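Local atomic coordinates of penicillin-binding protein 1A (Mycobacterium tuberculosis, PDB entry 5CXW), a protein that builds the mycobacterial cell wall, polymerising glycan strands and cross-linking their peptides through a penicillin-sensitive transpeptidase domain, the part present here. Residues 268-271 with 272-275. Residues are numbered along the deposited sequence; the frame is centred on the assembly and turned at random.
Sequences AAME and PIAG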
# COMPACT_ATOMS: atom_id res chain seq x y z
N ALA A 268 -8.81 10.69 7.53
CA ALA A 268 -10.20 10.85 7.86
C ALA A 268 -11.06 10.23 6.72
O ALA A 268 -12.08 9.59 7.01
CB ALA A 268 -10.55 12.30 8.11
N ALA A 269 -10.72 10.50 5.48
CA ALA A 269 -11.46 9.89 4.35
C ALA A 269 -11.43 8.40 4.29
O ALA A 269 -12.42 7.76 3.84
CB ALA A 269 -10.96 10.48 3.03
N MET A 270 -10.32 7.81 4.75
CA MET A 270 -10.06 6.37 4.70
C MET A 270 -10.64 5.62 5.90
O MET A 270 -10.76 4.40 5.85
CB MET A 270 -8.57 6.07 4.60
CG MET A 270 -8.05 6.55 3.28
SD MET A 270 -6.25 6.49 3.20
CE MET A 270 -6.02 4.70 3.22
N GLU A 271 -10.96 6.34 6.96
CA GLU A 271 -11.43 5.67 8.22
C GLU A 271 -12.59 4.73 8.03
O GLU A 271 -12.56 3.65 8.59
CB GLU A 271 -11.75 6.67 9.31
CG GLU A 271 -10.53 7.15 10.08
CD GLU A 271 -10.91 8.10 11.21
OE1 GLU A 271 -11.04 9.29 10.95
OE2 GLU A 271 -11.09 7.67 12.35
N PRO A 272 -13.60 5.10 7.22
CA PRO A 272 -14.78 4.22 7.13
C PRO A 272 -14.55 3.00 6.21
O PRO A 272 -15.48 2.22 5.96
CB PRO A 272 -15.86 5.10 6.52
CG PRO A 272 -15.17 6.26 5.93
CD PRO A 272 -13.86 6.45 6.65
N ILE A 273 -13.40 2.99 5.49
CA ILE A 273 -13.28 2.04 4.35
C ILE A 273 -13.07 0.58 4.75
O ILE A 273 -13.59 -0.26 4.09
CB ILE A 273 -12.24 2.55 3.30
CG1 ILE A 273 -12.70 3.92 2.81
CG2 ILE A 273 -12.00 1.55 2.17
CD1 ILE A 273 -11.78 4.57 1.77
N ALA A 274 -12.38 0.26 5.84
CA ALA A 274 -12.28 -1.16 6.20
C ALA A 274 -13.69 -1.79 6.42
O ALA A 274 -13.99 -2.89 5.98
CB ALA A 274 -11.41 -1.29 7.43
N GLY A 275 -14.52 -1.06 7.12
CA GLY A 275 -15.90 -1.50 7.33
C GLY A 275 -16.77 -1.51 6.10
O GLY A 275 -17.50 -2.45 5.87
O HOH W 1 -10.66 1.75 7.54
O HOH W 2 -13.90 1.23 8.89
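Pro272 packs with its ring carbon CD on two carbonyl oxygens of the preceding turn: CD lies 3.4 Å from Ala269 O, a plain carbon contact. Pro272 CD is also 3.6 Å from Ala268 O, the carbonyl that in a regular alpha-helix would face the N-H of residue 272; the proline has none to give.

Ile273 makes a direct link: its N donates to Met270 O at 3.0 Å with an N-H...O angle of 161°. The bond is fairly straight, but the donor stands 53° above the carbonyl plane. The three-residue spacing of this pair is that of a tight, 3-10-like turn. In Ile273 chi1 (-58°) turns CG1 anti to its own carbonyl carbon, and the extended chi2 reaches CD1 on over residues 268-271, to 3.8 Å from Met270 CA; toward the Met270 side chain the packing is looser, Ile273 CD1 to Met270 CG being 4.5 Å.

Glu271 O is linked to the next two amides through water. Gly275 N donates at 3.0 Å to a water that in turn donates to Glu271 O. Ala274 N donates to another water at 2.8 Å; this one lies 2.9 Å from Glu271 O and may share its protons with other acceptors.

The proline-marked junction thus couples helix 260-270 to the short helix 273-276 within the transpeptidase domain. Ala269 and Met270 pack on helices 100-109 and 143-149, while Met270 and Ile273 touch Lys291 of strand 289-296, placing the junction near the penicillin site, with the Ile273 side chain about 7 Å from the bound antibiotic.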